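Local coordinates for protein sialidase B (Streptococcus pneumoniae serotype 4, PDB 4XHX) that cleaves terminal sialic acid residues from oligosaccharides, glycoproteins and glycolipids as an exo-alpha-sialidase of glycosyl hydrolase family 33, at residues Gln202-Arg207 with Leu267-Arg272. The protein carries 1 engineered substitution. Residues are numbered along the deposited sequence; the frame is centred on the assembly and turned at random.
Sequences QANYFR and LVYWPR. With JKK (2-[(3-chlorobenzyl)amino]ethanesulfonic acid), chain B.
Asn204 packs its carboxamide against Leu267 and directs the ND2 end at one face of the Tyr269 ring, joining the turn that leads into strand 205-213, the first strand of a four-stranded antiparallel sheet of the sialidase beta-propeller, to the long loop between strands 255-256 and 286-294. Its CG stands anti to the backbone N (chi1 -156°), which sends the amide toward the loop. There the OD1 side meets Leu267, with CD2 3.6 Å from Asn204 OD1, while ND2 lies 3.5 Å from Tyr269 CD1, toward the rim of a ring steeply inclined to the amide plane (75°). The same ND2 donates to Val268 O at 3.2 Å, approaching from above the carbonyl plane in a bent bond. Asn204 OD1 accepts from Ser197 OG, so both ends of the amide are held and its flip is fixed.

Tyr205 makes the second join. Its hydroxyl accepts from Trp270 N, 2.7 Å from Tyr205 OH, in a nearly straight bond (166°) arriving at the ring edge near its plane. Trp270 CB packs against the hydroxyl end of the ring, the two side chains crossing at about a right angle, and the indole turns away, giving NE1 to Ser279 O. A water accepts from Tyr205 OH and donates to Trp270 O; another takes both Asn204 N and Val268 N as donors, bridging the backbones.

Two residues along the strand, Arg207 probably binds substrate: with Arg519 and Arg581 it corresponds to the sialidase arginine triad that holds the substrate carboxylate, and all three bond 2-[(3-chlorobenzyl)amino]ethanesulfonic acid here. Glu631 pairs with its NE. Arg207 NH1 and NH2 together grip one sulfonate oxygen, OAC, which lies in the guanidinium plane 3.0 Å from NH2.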
ATOM      1  N   GLN A 202       8.436 -11.589   1.965  1.00  6.69           N
ATOM      2  CA  GLN A 202       7.953 -12.440   0.882  1.00  7.90           C
ATOM      3  C   GLN A 202       6.495 -12.140   0.474  1.00  7.90           C
ATOM      4  O   GLN A 202       5.824 -12.982  -0.106  1.00  7.28           O
ATOM      5  CB  GLN A 202       8.171 -13.928   1.201  1.00  8.35           C
ATOM      6  CG  GLN A 202       9.663 -14.339   1.232  1.00 11.89           C
ATOM      7  CD  GLN A 202      10.363 -14.107  -0.114  1.00 19.83           C
ATOM      8  OE1 GLN A 202       9.922 -14.605  -1.145  1.00 25.85           O
ATOM      9  NE2 GLN A 202      11.452 -13.343  -0.101  1.00 19.70           N
ATOM     10  N   ALA A 203       6.015 -10.942   0.786  1.00  6.99           N
ATOM     11  CA  ALA A 203       4.753 -10.467   0.225  1.00  6.91           C
ATOM     12  C   ALA A 203       5.061  -9.794  -1.102  1.00  4.51           C
ATOM     13  O   ALA A 203       6.011  -9.031  -1.203  1.00  7.47           O
ATOM     14  CB  ALA A 203       4.092  -9.480   1.153  1.00  4.16           C
ATOM     15  N   ASN A 204       4.249 -10.065  -2.114  1.00  5.55           N
ATOM     16  CA  ASN A 204       4.434  -9.430  -3.409  1.00  8.16           C
ATOM     17  C   ASN A 204       3.743  -8.073  -3.473  1.00  7.34           C
ATOM     18  O   ASN A 204       3.996  -7.283  -4.391  1.00  5.73           O
ATOM     19  CB  ASN A 204       3.928 -10.341  -4.531  1.00  6.25           C
ATOM     20  CG  ASN A 204       4.576 -10.035  -5.859  1.00  9.30           C
ATOM     21  OD1 ASN A 204       5.663  -9.464  -5.906  1.00  9.56           O
ATOM     22  ND2 ASN A 204       3.918 -10.419  -6.948  1.00 12.00           N
ATOM     23  N   TYR A 205       2.885  -7.810  -2.482  1.00  5.47           N
ATOM     24  CA  TYR A 205       2.069  -6.586  -2.432  1.00  6.68           C
ATOM     25  C   TYR A 205       2.114  -5.906  -1.067  1.00  6.18           C
ATOM     26  O   TYR A 205       2.323  -6.561  -0.050  1.00  6.14           O
ATOM     27  CB  TYR A 205       0.621  -6.913  -2.808  1.00  4.95           C
ATOM     28  CG  TYR A 205       0.575  -7.747  -4.058  1.00  6.46           C
ATOM     29  CD1 TYR A 205       0.787  -7.165  -5.296  1.00  7.70           C
ATOM     30  CD2 TYR A 205       0.418  -9.131  -3.994  1.00  7.05           C
ATOM     31  CE1 TYR A 205       0.793  -7.925  -6.457  1.00  7.01           C
ATOM     32  CE2 TYR A 205       0.420  -9.906  -5.148  1.00  8.21           C
ATOM     33  CZ  TYR A 205       0.600  -9.296  -6.378  1.00  9.81           C
ATOM     34  OH  TYR A 205       0.605 -10.054  -7.535  1.00  9.58           O
ATOM     35  N   PHE A 206       1.926  -4.590  -1.055  1.00  5.09           N
ATOM     36  CA  PHE A 206       1.904  -3.826   0.182  1.00  4.88           C
ATOM     37  C   PHE A 206       0.861  -2.720   0.096  1.00  6.44           C
ATOM     38  O   PHE A 206       0.614  -2.148  -0.980  1.00  8.18           O
ATOM     39  CB  PHE A 206       3.285  -3.217   0.481  1.00  4.33           C
ATOM     40  CG  PHE A 206       4.385  -4.233   0.564  1.00  4.07           C
ATOM     41  CD1 PHE A 206       4.674  -4.863   1.765  1.00  5.03           C
ATOM     42  CD2 PHE A 206       5.113  -4.572  -0.566  1.00  3.37           C
ATOM     43  CE1 PHE A 206       5.681  -5.816   1.847  1.00  4.00           C
ATOM     44  CE2 PHE A 206       6.119  -5.533  -0.504  1.00  6.60           C
ATOM     45  CZ  PHE A 206       6.410  -6.147   0.710  1.00  5.23           C
ATOM     46  N   ARG A 207       0.238  -2.432   1.232  1.00  4.28           N
ATOM     47  CA  ARG A 207      -0.667  -1.294   1.345  1.00  4.75           C
ATOM     48  C   ARG A 207      -0.600  -0.737   2.759  1.00  4.15           C
ATOM     49  O   ARG A 207      -0.030  -1.364   3.651  1.00  4.83           O
ATOM     50  CB  ARG A 207      -2.109  -1.705   1.031  1.00  4.18           C
ATOM     51  CG  ARG A 207      -2.458  -1.723  -0.446  1.00  5.33           C
ATOM     52  CD  ARG A 207      -3.970  -1.473  -0.635  1.00  7.48           C
ATOM     53  NE  ARG A 207      -4.387  -0.163  -0.126  1.00  5.82           N
ATOM     54  CZ  ARG A 207      -5.661   0.228  -0.053  1.00  8.23           C
ATOM     55  NH1 ARG A 207      -6.628  -0.595  -0.451  1.00  7.16           N
ATOM     56  NH2 ARG A 207      -5.974   1.434   0.417  1.00  6.93           N
ATOM     57  N   LEU A 267       5.281 -15.529  -2.077  1.00 11.08           N
ATOM     58  CA  LEU A 267       5.286 -14.463  -3.054  1.00 14.26           C
ATOM     59  C   LEU A 267       4.540 -14.937  -4.302  1.00 13.95           C
ATOM     60  O   LEU A 267       5.038 -15.777  -5.051  1.00 10.94           O
ATOM     61  CB  LEU A 267       6.707 -14.040  -3.381  1.00  9.92           C
ATOM     62  CG  LEU A 267       6.727 -12.664  -4.035  1.00 15.23           C
ATOM     63  CD1 LEU A 267       7.826 -11.826  -3.444  1.00 14.40           C
ATOM     64  CD2 LEU A 267       6.885 -12.788  -5.549  1.00 21.54           C
ATOM     65  N   VAL A 268       3.336 -14.414  -4.510  1.00  6.34           N
ATOM     66  CA  VAL A 268       2.489 -14.911  -5.594  1.00 11.04           C
ATOM     67  C   VAL A 268       2.143 -13.805  -6.567  1.00 10.26           C
ATOM     68  O   VAL A 268       1.840 -12.686  -6.170  1.00  9.71           O
ATOM     69  CB  VAL A 268       1.185 -15.577  -5.057  1.00 11.33           C
ATOM     70  CG1 VAL A 268       0.336 -16.134  -6.210  1.00 13.13           C
ATOM     71  CG2 VAL A 268       1.527 -16.685  -4.082  1.00 12.71           C
ATOM     72  N   TYR A 269       2.220 -14.109  -7.855  1.00 12.23           N
ATOM     73  CA  TYR A 269       1.765 -13.165  -8.858  1.00 12.03           C
ATOM     74  C   TYR A 269       0.265 -13.339  -8.994  1.00 12.04           C
ATOM     75  O   TYR A 269      -0.210 -14.315  -9.575  1.00 12.94           O
ATOM     76  CB  TYR A 269       2.526 -13.366 -10.176  1.00 12.55           C
ATOM     77  CG  TYR A 269       3.993 -12.992 -10.014  1.00 27.58           C
ATOM     78  CD1 TYR A 269       4.423 -11.678 -10.216  1.00 31.07           C
ATOM     79  CD2 TYR A 269       4.937 -13.937  -9.604  1.00 27.71           C
ATOM     80  CE1 TYR A 269       5.752 -11.318 -10.047  1.00 24.38           C
ATOM     81  CE2 TYR A 269       6.273 -13.587  -9.434  1.00 32.08           C
ATOM     82  CZ  TYR A 269       6.674 -12.277  -9.656  1.00 39.96           C
ATOM     83  OH  TYR A 269       7.997 -11.923  -9.487  1.00 47.01           O
ATOM     84  N   TRP A 270      -0.483 -12.413  -8.404  1.00  7.17           N
ATOM     85  CA  TRP A 270      -1.936 -12.513  -8.393  1.00  7.16           C
ATOM     86  C   TRP A 270      -2.526 -12.148  -9.767  1.00  7.12           C
ATOM     87  O   TRP A 270      -2.104 -11.174 -10.381  1.00  9.17           O
ATOM     88  CB  TRP A 270      -2.528 -11.615  -7.291  1.00 11.10           C
ATOM     89  CG  TRP A 270      -3.636 -12.278  -6.514  1.00  5.08           C
ATOM     90  CD1 TRP A 270      -4.960 -11.970  -6.545  1.00  8.06           C
ATOM     91  CD2 TRP A 270      -3.501 -13.386  -5.614  1.00  7.40           C
ATOM     92  NE1 TRP A 270      -5.667 -12.806  -5.702  1.00  6.83           N
ATOM     93  CE2 TRP A 270      -4.788 -13.687  -5.123  1.00  6.27           C
ATOM     94  CE3 TRP A 270      -2.413 -14.146  -5.169  1.00  5.84           C
ATOM     95  CZ2 TRP A 270      -5.016 -14.711  -4.209  1.00  8.46           C
ATOM     96  CZ3 TRP A 270      -2.635 -15.163  -4.270  1.00  8.11           C
ATOM     97  CH2 TRP A 270      -3.932 -15.449  -3.807  1.00 11.33           C
ATOM     98  N   PRO A 271      -3.502 -12.935 -10.253  1.00  9.07           N
ATOM     99  CA  PRO A 271      -4.121 -12.697 -11.570  1.00  7.89           C
ATOM    100  C   PRO A 271      -4.730 -11.299 -11.673  1.00  6.96           C
ATOM    101  O   PRO A 271      -5.364 -10.852 -10.717  1.00  4.71           O
ATOM    102  CB  PRO A 271      -5.248 -13.744 -11.633  1.00  5.72           C
ATOM    103  CG  PRO A 271      -4.917 -14.755 -10.635  1.00  9.31           C
ATOM    104  CD  PRO A 271      -4.123 -14.067  -9.546  1.00  7.05           C
ATOM    105  N   ARG A 272      -4.540 -10.632 -12.809  1.00  5.27           N
ATOM    106  CA  ARG A 272      -5.044  -9.276 -13.011  1.00  8.46           C
ATOM    107  C   ARG A 272      -6.143  -9.238 -14.081  1.00 10.14           C
ATOM    108  O   ARG A 272      -6.678  -8.176 -14.405  1.00  8.88           O
ATOM    109  CB  ARG A 272      -3.909  -8.306 -13.374  1.00  4.57           C
ATOM    110  CG  ARG A 272      -2.714  -8.301 -12.397  1.00  9.78           C
ATOM    111  CD  ARG A 272      -1.887  -7.000 -12.486  1.00  4.66           C
ATOM    112  NE  ARG A 272      -2.729  -5.872 -12.117  1.00  9.76           N
ATOM    113  CZ  ARG A 272      -3.244  -4.998 -12.974  1.00  8.99           C
ATOM    114  NH1 ARG A 272      -2.973  -5.092 -14.270  1.00  8.42           N
ATOM    115  NH2 ARG A 272      -4.036  -4.027 -12.528  1.00  5.14           N
TER
HETATM  116  CAE JKK B 701     -10.251  -3.194   8.416  1.00 14.09           C
HETATM  117  CAF JKK B 701     -10.604  -4.455   7.827  1.00 19.75           C
HETATM  118  CAG JKK B 701     -10.442  -2.011   7.673  1.00 18.13           C
HETATM  119  CAH JKK B 701     -11.329  -3.344   5.789  1.00 16.36           C
HETATM  120  CAI JKK B 701     -10.458   0.355   3.572  1.00 13.70           C
HETATM  121  CAJ JKK B 701      -9.490   0.438   2.414  1.00 11.98           C
HETATM  122  CAK JKK B 701     -11.182  -0.819   5.548  1.00 18.47           C
HETATM  123  CAM JKK B 701     -11.133  -4.524   6.531  1.00 21.47           C
HETATM  124  CAN JKK B 701     -10.987  -2.079   6.376  1.00 16.17           C
HETATM  125  NAL JKK B 701     -10.194  -0.714   4.494  1.00 15.91           N
HETATM  126  OAA JKK B 701     -10.704   2.535   1.163  1.00  6.84           O
HETATM  127  OAB JKK B 701     -11.077   0.280   0.291  1.00 15.11           O
HETATM  128  OAC JKK B 701      -8.966   1.344  -0.075  1.00  9.38           O
HETATM  129  SAO JKK B 701     -10.075   1.184   0.865  1.00 13.84           S
HETATM  130 CL   JKK B 701     -11.560  -6.061   5.826  1.00 26.84          CL
HETATM  131  O   HOH W   1       2.181 -12.588  -2.268  1.00 10.00           O
HETATM  132  O   HOH W   2      -0.199  -9.070  -9.965  1.00 10.76           O